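Local coordinates for protein lipocalin AI-4 (PDB 5H9N) that binds cysteinyl leukotrienes such as leukotriene C4, probably sequestering them as a salivary lipocalin of a blood-feeding insect, at residues T28-D38 and D121-G132. The protein carries 1 engineered substitution. Numbering follows the deposited sequence.
Sequences TGDWYLTHSRD and DNFLLFNRQSSG. With LTX ((5~{S},6~{R},7~{E},9~{E},11~{Z},14~{Z})-6-[(2~{R})-2-[[(4~{S})-4-azanyl-5-oxidanyl-5-oxidanylidene-pentanoyl]amino]-3-( 2-hydroxy-2-oxoethylamino)-3-oxidanylidene-propyl]sulfanyl-5-oxidanyl-icosa-7,9,11,14-tetraenoic acid), chain B.
Arg128 lays its guanidinium flat on the Trp31 indole, centres 3.7 Å apart and planes at 16°, a cation-pi stack. Both acceptors of Arg128 NH1, Thr28 O at 2.7 Å and Asp30 O at 3.0 Å, lie in the guanidinium plane, though Asp30 O is met from above its carbonyl plane; NE is hydrogen-bonded to Tyr102 O. This arginine, from the last strand's end, covers the tryptophan of the lipocalin Gly-X-Trp motif, closing one end of the barrel. Phe126 takes Leu33 CD1 on one face and leukotriene tail atom C19 on the other. Asn122 works both ways: OD1 accepts from Asp38 N, and ND2 donates to Asp38 O and, at 2.9 Å, to ligand carboxylate atom O1. Arg37 grips Asp38 side-on with NE and NH2; Arg37 NH2 also salt-bridges Asp121 OD1 at 2.9 Å, from above the carboxylate plane, while Asp121 OD2 is hydrogen-bonded to Tyr109 OH. A classic beta bulge, Thr34 and His35 both facing Leu125, interrupts the pairing of antiparallel strands 30-36 and 121-127. Thr34 OG1, between backbone N and carbonyl carbon (chi1 59°), receives Asn127 ND2 at 3.0 Å. First and last barrel strands thus offer the fatty chain an apolar wall and its carboxylate an amide donor fixed by backbone bonds.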
ATOM      1  N   THR A  28     -12.710   1.987   1.741  1.00 18.57           N
ATOM      2  CA  THR A  28     -13.658   3.041   2.062  1.00 18.39           C
ATOM      3  C   THR A  28     -12.936   4.063   2.928  1.00 16.86           C
ATOM      4  O   THR A  28     -12.029   3.706   3.681  1.00 19.02           O
ATOM      5  CB  THR A  28     -14.905   2.492   2.780  1.00 24.09           C
ATOM      6  OG1 THR A  28     -15.894   3.523   2.880  1.00 28.92           O
ATOM      7  CG2 THR A  28     -14.558   1.988   4.171  1.00 26.54           C
ATOM      8  N   GLY A  29     -13.307   5.329   2.789  1.00 16.49           N
ATOM      9  CA  GLY A  29     -12.694   6.388   3.576  1.00 15.27           C
ATOM     10  C   GLY A  29     -11.289   6.772   3.140  1.00 15.02           C
ATOM     11  O   GLY A  29     -10.859   6.470   2.029  1.00 15.77           O
ATOM     12  N   ASP A  30     -10.585   7.467   4.029  1.00 14.74           N
ATOM     13  CA  ASP A  30      -9.221   7.943   3.800  1.00 11.98           C
ATOM     14  C   ASP A  30      -8.222   7.121   4.583  1.00 12.82           C
ATOM     15  O   ASP A  30      -8.499   6.709   5.714  1.00 12.84           O
ATOM     16  CB  ASP A  30      -9.074   9.403   4.224  1.00 14.73           C
ATOM     17  CG  ASP A  30      -9.870  10.354   3.364  1.00 16.12           C
ATOM     18  OD1 ASP A  30     -10.164  10.001   2.211  1.00 18.94           O
ATOM     19  OD2 ASP A  30     -10.188  11.465   3.841  1.00 17.19           O
ATOM     20  N   TRP A  31      -7.052   6.925   3.990  1.00 10.83           N
ATOM     21  CA  TRP A  31      -5.937   6.269   4.659  1.00  9.94           C
ATOM     22  C   TRP A  31      -4.692   7.160   4.530  1.00 10.54           C
ATOM     23  O   TRP A  31      -4.332   7.523   3.409  1.00 11.91           O
ATOM     24  CB  TRP A  31      -5.638   4.917   4.027  1.00 10.71           C
ATOM     25  CG  TRP A  31      -6.580   3.787   4.341  1.00 10.25           C
ATOM     26  CD1 TRP A  31      -7.521   3.248   3.513  1.00 11.62           C
ATOM     27  CD2 TRP A  31      -6.635   3.037   5.558  1.00  9.99           C
ATOM     28  NE1 TRP A  31      -8.160   2.200   4.138  1.00 12.32           N
ATOM     29  CE2 TRP A  31      -7.632   2.051   5.395  1.00 11.44           C
ATOM     30  CE3 TRP A  31      -5.927   3.099   6.767  1.00 10.66           C
ATOM     31  CZ2 TRP A  31      -7.948   1.142   6.405  1.00 12.86           C
ATOM     32  CZ3 TRP A  31      -6.240   2.200   7.759  1.00 10.60           C
ATOM     33  CH2 TRP A  31      -7.228   1.224   7.572  1.00 10.75           C
ATOM     34  N   TYR A  32      -4.011   7.463   5.636  1.00  8.55           N
ATOM     35  CA  TYR A  32      -2.759   8.224   5.607  1.00  7.49           C
ATOM     36  C   TYR A  32      -1.592   7.265   5.618  1.00  8.02           C
ATOM     37  O   TYR A  32      -1.547   6.348   6.436  1.00  7.46           O
ATOM     38  CB  TYR A  32      -2.670   9.176   6.806  1.00  9.39           C
ATOM     39  CG  TYR A  32      -3.740  10.231   6.804  1.00  9.60           C
ATOM     40  CD1 TYR A  32      -4.997   9.963   7.332  1.00 12.99           C
ATOM     41  CD2 TYR A  32      -3.509  11.488   6.252  1.00 11.73           C
ATOM     42  CE1 TYR A  32      -5.999  10.917   7.317  1.00 15.98           C
ATOM     43  CE2 TYR A  32      -4.505  12.454   6.238  1.00 11.63           C
ATOM     44  CZ  TYR A  32      -5.741  12.153   6.770  1.00 12.78           C
ATOM     45  OH  TYR A  32      -6.752  13.090   6.765  1.00 17.44           O
ATOM     46  N   LEU A  33      -0.629   7.486   4.726  1.00  7.46           N
ATOM     47  CA  LEU A  33       0.570   6.670   4.691  1.00  7.39           C
ATOM     48  C   LEU A  33       1.555   7.229   5.720  1.00  7.23           C
ATOM     49  O   LEU A  33       2.243   8.223   5.460  1.00  8.00           O
ATOM     50  CB  LEU A  33       1.157   6.666   3.272  1.00  7.47           C
ATOM     51  CG  LEU A  33       2.468   5.905   3.067  1.00  8.02           C
ATOM     52  CD1 LEU A  33       2.419   4.532   3.706  1.00  9.27           C
ATOM     53  CD2 LEU A  33       2.805   5.798   1.575  1.00 10.55           C
ATOM     54  N   THR A  34       1.610   6.641   6.904  1.00  6.73           N
ATOM     55  CA  THR A  34       2.382   7.251   7.984  1.00  7.70           C
ATOM     56  C   THR A  34       3.798   6.694   8.146  1.00  7.17           C
ATOM     57  O   THR A  34       4.657   7.379   8.671  1.00  7.22           O
ATOM     58  CB  THR A  34       1.635   7.126   9.329  1.00  6.84           C
ATOM     59  OG1 THR A  34       1.395   5.747   9.636  1.00  8.86           O
ATOM     60  CG2 THR A  34       0.305   7.830   9.287  1.00  8.96           C
ATOM     61  N   HIS A  35       4.034   5.452   7.741  1.00  7.12           N
ATOM     62  CA  HIS A  35       5.329   4.800   7.910  1.00  6.63           C
ATOM     63  C   HIS A  35       5.595   3.867   6.749  1.00  6.91           C
ATOM     64  O   HIS A  35       4.645   3.355   6.146  1.00  7.84           O
ATOM     65  CB  HIS A  35       5.406   3.965   9.195  1.00  8.40           C
ATOM     66  CG  HIS A  35       5.187   4.736  10.456  1.00  8.74           C
ATOM     67  ND1 HIS A  35       3.959   5.246  10.805  1.00  9.80           N
ATOM     68  CD2 HIS A  35       6.030   5.040  11.471  1.00 11.25           C
ATOM     69  CE1 HIS A  35       4.061   5.861  11.970  1.00 12.46           C
ATOM     70  NE2 HIS A  35       5.307   5.756  12.391  1.00 12.04           N
ATOM     71  N   SER A  36       6.855   3.571   6.466  1.00  8.52           N
ATOM     72  CA  SER A  36       7.178   2.567   5.452  1.00  9.18           C
ATOM     73  C   SER A  36       8.564   1.990   5.742  1.00  9.30           C
ATOM     74  O   SER A  36       9.381   2.616   6.439  1.00  9.74           O
ATOM     75  CB  SER A  36       7.092   3.168   4.046  1.00  8.37           C
ATOM     76  OG  SER A  36       7.988   4.253   3.896  1.00  9.91           O
ATOM     77  N   ARG A  37       8.829   0.788   5.242  1.00  9.26           N
ATOM     78  CA  ARG A  37      10.118   0.138   5.451  1.00  8.60           C
ATOM     79  C   ARG A  37      11.229   0.972   4.831  1.00  9.64           C
ATOM     80  O   ARG A  37      12.235   1.237   5.471  1.00 11.12           O
ATOM     81  CB  ARG A  37      10.113  -1.272   4.853  1.00  9.10           C
ATOM     82  CG  ARG A  37      11.424  -2.014   5.095  1.00 10.28           C
ATOM     83  CD  ARG A  37      11.556  -3.251   4.224  1.00 10.73           C
ATOM     84  NE  ARG A  37      11.629  -2.893   2.809  1.00 10.87           N
ATOM     85  CZ  ARG A  37      11.304  -3.700   1.805  1.00 10.43           C
ATOM     86  NH1 ARG A  37      10.871  -4.940   2.032  1.00 12.07           N
ATOM     87  NH2 ARG A  37      11.403  -3.260   0.561  1.00 13.40           N
ATOM     88  N   ASP A  38      11.035   1.352   3.571  1.00  9.50           N
ATOM     89  CA  ASP A  38      11.979   2.168   2.813  1.00 10.08           C
ATOM     90  C   ASP A  38      11.333   3.523   2.622  1.00  9.89           C
ATOM     91  O   ASP A  38      10.128   3.599   2.377  1.00  9.99           O
ATOM     92  CB  ASP A  38      12.290   1.551   1.446  1.00 12.66           C
ATOM     93  CG  ASP A  38      12.764   0.113   1.526  1.00 13.40           C
ATOM     94  OD1 ASP A  38      13.233  -0.311   2.597  1.00 16.25           O
ATOM     95  OD2 ASP A  38      12.684  -0.587   0.491  1.00 16.41           O
ATOM     96  N   ASP A 121       9.877  -2.677  -4.214  1.00 10.84           N
ATOM     97  CA  ASP A 121       8.777  -3.014  -3.320  1.00 10.31           C
ATOM     98  C   ASP A 121       8.944  -2.309  -1.980  1.00  9.48           C
ATOM     99  O   ASP A 121       9.930  -1.589  -1.754  1.00 10.29           O
ATOM    100  CB  ASP A 121       8.613  -4.540  -3.163  1.00 11.16           C
ATOM    101  CG  ASP A 121       9.755  -5.216  -2.450  1.00 11.12           C
ATOM    102  OD1 ASP A 121      10.687  -4.538  -1.970  1.00 13.61           O
ATOM    103  OD2 ASP A 121       9.692  -6.461  -2.345  1.00 12.07           O
ATOM    104  N   ASN A 122       7.972  -2.490  -1.103  1.00  8.25           N
ATOM    105  CA  ASN A 122       7.956  -1.786   0.164  1.00  8.91           C
ATOM    106  C   ASN A 122       6.897  -2.401   1.046  1.00  9.07           C
ATOM    107  O   ASN A 122       5.945  -3.030   0.545  1.00  8.62           O
ATOM    108  CB  ASN A 122       7.675  -0.297  -0.047  1.00  8.78           C
ATOM    109  CG  ASN A 122       8.392   0.583   0.959  1.00  8.77           C
ATOM    110  OD1 ASN A 122       8.898   0.116   1.987  1.00  9.79           O
ATOM    111  ND2 ASN A 122       8.443   1.874   0.662  1.00 10.63           N
ATOM    112  N   PHE A 123       7.056  -2.225   2.352  1.00  7.45           N
ATOM    113  CA  PHE A 123       5.946  -2.430   3.284  1.00  8.43           C
ATOM    114  C   PHE A 123       5.523  -1.073   3.804  1.00  6.84           C
ATOM    115  O   PHE A 123       6.360  -0.237   4.138  1.00  8.07           O
ATOM    116  CB  PHE A 123       6.325  -3.360   4.429  1.00  8.79           C
ATOM    117  CG  PHE A 123       6.440  -4.801   4.020  1.00  8.39           C
ATOM    118  CD1 PHE A 123       7.640  -5.302   3.531  1.00 11.06           C
ATOM    119  CD2 PHE A 123       5.349  -5.668   4.126  1.00  9.40           C
ATOM    120  CE1 PHE A 123       7.760  -6.636   3.163  1.00 11.92           C
ATOM    121  CE2 PHE A 123       5.459  -6.991   3.755  1.00 11.16           C
ATOM    122  CZ  PHE A 123       6.670  -7.482   3.275  1.00 11.35           C
ATOM    123  N   LEU A 124       4.208  -0.870   3.828  1.00  7.50           N
ATOM    124  CA  LEU A 124       3.572   0.415   4.084  1.00  6.91           C
ATOM    125  C   LEU A 124       2.638   0.300   5.259  1.00  7.32           C
ATOM    126  O   LEU A 124       1.852  -0.641   5.325  1.00  7.89           O
ATOM    127  CB  LEU A 124       2.776   0.854   2.857  1.00  7.79           C
ATOM    128  CG  LEU A 124       3.482   0.838   1.500  1.00  8.56           C
ATOM    129  CD1 LEU A 124       2.508   1.218   0.397  1.00 10.66           C
ATOM    130  CD2 LEU A 124       4.663   1.768   1.487  1.00  8.98           C
ATOM    131  N   LEU A 125       2.687   1.264   6.162  1.00  7.19           N
ATOM    132  CA  LEU A 125       1.721   1.348   7.245  1.00  7.69           C
ATOM    133  C   LEU A 125       0.809   2.540   7.016  1.00  6.72           C
ATOM    134  O   LEU A 125       1.273   3.701   6.978  1.00  7.38           O
ATOM    135  CB  LEU A 125       2.406   1.464   8.599  1.00  8.67           C
ATOM    136  CG  LEU A 125       1.450   1.543   9.803  1.00  9.84           C
ATOM    137  CD1 LEU A 125       0.652   0.243   9.929  1.00 10.98           C
ATOM    138  CD2 LEU A 125       2.213   1.841  11.086  1.00 13.94           C
ATOM    139  N   PHE A 126      -0.472   2.221   6.842  1.00  7.67           N
ATOM    140  CA  PHE A 126      -1.527   3.206   6.709  1.00  7.72           C
ATOM    141  C   PHE A 126      -2.292   3.343   8.014  1.00  7.70           C
ATOM    142  O   PHE A 126      -2.484   2.363   8.745  1.00  8.08           O
ATOM    143  CB  PHE A 126      -2.488   2.836   5.579  1.00  9.33           C
ATOM    144  CG  PHE A 126      -1.876   2.917   4.213  1.00  8.36           C
ATOM    145  CD1 PHE A 126      -1.137   1.849   3.702  1.00  9.50           C
ATOM    146  CD2 PHE A 126      -1.994   4.062   3.441  1.00  9.68           C
ATOM    147  CE1 PHE A 126      -0.571   1.920   2.442  1.00 10.50           C
ATOM    148  CE2 PHE A 126      -1.422   4.130   2.186  1.00 10.90           C
ATOM    149  CZ  PHE A 126      -0.719   3.056   1.691  1.00 11.09           C
ATOM    150  N   ASN A 127      -2.745   4.560   8.284  1.00  8.24           N
ATOM    151  CA  ASN A 127      -3.496   4.885   9.485  1.00  9.16           C
ATOM    152  C   ASN A 127      -4.702   5.730   9.125  1.00  9.41           C
ATOM    153  O   ASN A 127      -4.630   6.562   8.208  1.00  9.96           O
ATOM    154  CB  ASN A 127      -2.602   5.636  10.486  1.00  9.31           C
ATOM    155  CG  ASN A 127      -1.961   4.717  11.502  1.00 11.76           C
ATOM    156  OD1 ASN A 127      -2.668   4.141  12.329  1.00 12.86           O
ATOM    157  ND2 ASN A 127      -0.626   4.604  11.484  1.00 10.80           N
ATOM    158  N   ARG A 128      -5.814   5.533   9.823  1.00  9.34           N
ATOM    159  CA  ARG A 128      -6.991   6.358   9.591  1.00 11.35           C
ATOM    160  C   ARG A 128      -6.784   7.796  10.061  1.00 12.55           C
ATOM    161  O   ARG A 128      -7.445   8.709   9.571  1.00 13.36           O
ATOM    162  CB  ARG A 128      -8.217   5.748  10.287  1.00 11.79           C
ATOM    163  CG  ARG A 128      -8.713   4.434   9.664  1.00 11.89           C
ATOM    164  CD  ARG A 128      -9.073   4.588   8.202  1.00 12.11           C
ATOM    165  NE  ARG A 128      -9.826   3.426   7.735  1.00 12.90           N
ATOM    166  CZ  ARG A 128     -10.408   3.347   6.542  1.00 14.31           C
ATOM    167  NH1 ARG A 128     -10.322   4.370   5.699  1.00 13.33           N
ATOM    168  NH2 ARG A 128     -11.087   2.260   6.199  1.00 14.54           N
ATOM    169  N   GLN A 129      -5.894   7.982  11.032  1.00 11.28           N
ATOM    170  CA  GLN A 129      -5.541   9.316  11.518  1.00 12.88           C
ATOM    171  C   GLN A 129      -4.131   9.688  11.062  1.00 10.99           C
ATOM    172  O   GLN A 129      -3.241   8.844  11.069  1.00 10.61           O
ATOM    173  CB  GLN A 129      -5.609   9.379  13.042  1.00 14.24           C
ATOM    174  CG  GLN A 129      -6.962   9.037  13.622  1.00 18.01           C
ATOM    175  CD  GLN A 129      -6.961   9.061  15.138  1.00 39.37           C
ATOM    176  OE1 GLN A 129      -6.826  10.119  15.754  1.00 43.91           O
ATOM    177  NE2 GLN A 129      -7.112   7.890  15.749  1.00 44.43           N
ATOM    178  N   SER A 130      -3.915  10.948  10.697  1.00 11.15           N
ATOM    179  CA  SER A 130      -2.576  11.391  10.289  1.00 10.39           C
ATOM    180  C   SER A 130      -1.573  11.261  11.432  1.00 10.82           C
ATOM    181  O   SER A 130      -0.376  11.130  11.194  1.00 10.72           O
ATOM    182  CB  SER A 130      -2.603  12.828   9.766  1.00 12.18           C
ATOM    183  OG  SER A 130      -2.961  13.727  10.792  1.00 12.26           O
ATOM    184  N   SER A 131      -2.070  11.302  12.664  1.00 10.30           N
ATOM    185  CA  SER A 131      -1.230  11.145  13.847  1.00 10.36           C
ATOM    186  C   SER A 131      -0.969   9.694  14.217  1.00 13.61           C
ATOM    187  O   SER A 131      -0.281   9.422  15.206  1.00 14.35           O
ATOM    188  CB  SER A 131      -1.866  11.837  15.045  1.00 12.91           C
ATOM    189  OG  SER A 131      -3.176  11.334  15.237  1.00 20.27           O
ATOM    190  N   GLY A 132      -1.516   8.761  13.445  1.00 10.97           N
ATOM    191  CA  GLY A 132      -1.379   7.354  13.786  1.00 11.54           C
ATOM    192  C   GLY A 132       0.065   6.888  13.768  1.00 11.34           C
ATOM    193  O   GLY A 132       0.871   7.329  12.956  1.00 13.44           O
TER
HETATM  194  O2  LTX B 201       6.252   0.970  -3.115  1.00 13.54           O
HETATM  195  C1  LTX B 201       7.141   1.762  -2.724  1.00 14.25           C
HETATM  196  O1  LTX B 201       6.958   2.574  -1.785  1.00 13.07           O
HETATM  197  C2  LTX B 201       8.491   1.721  -3.401  1.00 15.11           C
HETATM  198  C3  LTX B 201       8.648   2.949  -4.292  1.00 21.41           C
HETATM  199  C4  LTX B 201       7.384   3.182  -5.116  1.00 26.32           C
HETATM  200  C5  LTX B 201       7.626   4.230  -6.194  1.00 31.46           C
HETATM  201  O3  LTX B 201       7.756   5.533  -5.607  1.00 33.97           O
HETATM  202  C6  LTX B 201       6.504   4.250  -7.228  1.00 25.02           C
HETATM  203  C7  LTX B 201       5.178   4.659  -6.600  1.00 25.78           C
HETATM  204  C8  LTX B 201       4.127   3.825  -6.522  1.00 22.08           C
HETATM  205  C9  LTX B 201       2.862   4.281  -5.924  1.00 16.13           C
HETATM  206  C10 LTX B 201       1.706   3.608  -6.009  1.00 15.24           C
HETATM  207  C11 LTX B 201       0.491   4.151  -5.392  1.00 15.15           C
HETATM  208  C12 LTX B 201      -0.723   3.586  -5.367  1.00 14.73           C
HETATM  209  C13 LTX B 201      -1.082   2.246  -5.986  1.00 19.44           C
HETATM  210  C14 LTX B 201      -0.660   1.089  -5.102  1.00 16.07           C
HETATM  211  C15 LTX B 201      -1.310   0.722  -4.003  1.00 20.60           C
HETATM  212  C16 LTX B 201      -2.560   1.424  -3.530  1.00 27.43           C
HETATM  213  C17 LTX B 201      -2.599   1.445  -2.005  1.00 24.70           C
HETATM  214  C18 LTX B 201      -3.953   1.959  -1.531  1.00 27.75           C
HETATM  215  C19 LTX B 201      -3.951   2.287  -0.045  1.00 27.99           C
HETATM  216  C20 LTX B 201      -5.320   2.760   0.403  1.00 21.29           C
HETATM  217  O32 LTX B 201       3.512   9.992  -6.874  1.00 21.11           O
HETATM  218  C21 LTX B 201       4.033   8.980  -7.379  1.00 23.51           C
HETATM  219  O31 LTX B 201       4.477   8.026  -6.707  1.00 25.01           O
HETATM  220  CA3 LTX B 201       4.134   8.911  -8.880  1.00 24.38           C
HETATM  221  N3  LTX B 201       4.723   7.645  -9.289  1.00 25.59           N
HETATM  222  C22 LTX B 201       5.195   7.414 -10.509  1.00 25.88           C
HETATM  223  O33 LTX B 201       5.167   8.274 -11.373  1.00 34.64           O
HETATM  224  CA2 LTX B 201       5.775   6.066 -10.835  1.00 25.08           C
HETATM  225  CB2 LTX B 201       5.710   5.092  -9.659  1.00 27.27           C
HETATM  226  SG2 LTX B 201       7.011   5.375  -8.505  1.00 30.21           S
HETATM  227  N2  LTX B 201       7.122   6.205 -11.347  1.00 25.27           N
HETATM  228  CD1 LTX B 201       7.506   5.607 -12.466  1.00 32.76           C
HETATM  229  OE1 LTX B 201       6.925   4.642 -12.942  1.00 27.80           O
HETATM  230  CG1 LTX B 201       8.734   6.210 -13.107  1.00 42.31           C
HETATM  231  CB1 LTX B 201       9.306   5.298 -14.180  1.00 51.91           C
HETATM  232  CA1 LTX B 201      10.767   5.658 -14.436  1.00 65.42           C
HETATM  233  N1  LTX B 201      11.487   5.733 -13.148  1.00 64.49           N
HETATM  234  C23 LTX B 201      10.873   6.980 -15.135  1.00 73.19           C
HETATM  235  O11 LTX B 201      11.562   7.880 -14.604  1.00 75.27           O
HETATM  236  O12 LTX B 201      10.277   7.127 -16.222  1.00 76.04           O
HETATM  237  O   HOH W   1      -9.362   8.490   7.834  1.00 21.41           O
HETATM  238  O   HOH W   2      10.686  -7.095   0.084  1.00 17.96           O
HETATM  239  O   HOH W   3      11.683   0.486  -1.813  1.00 21.43           O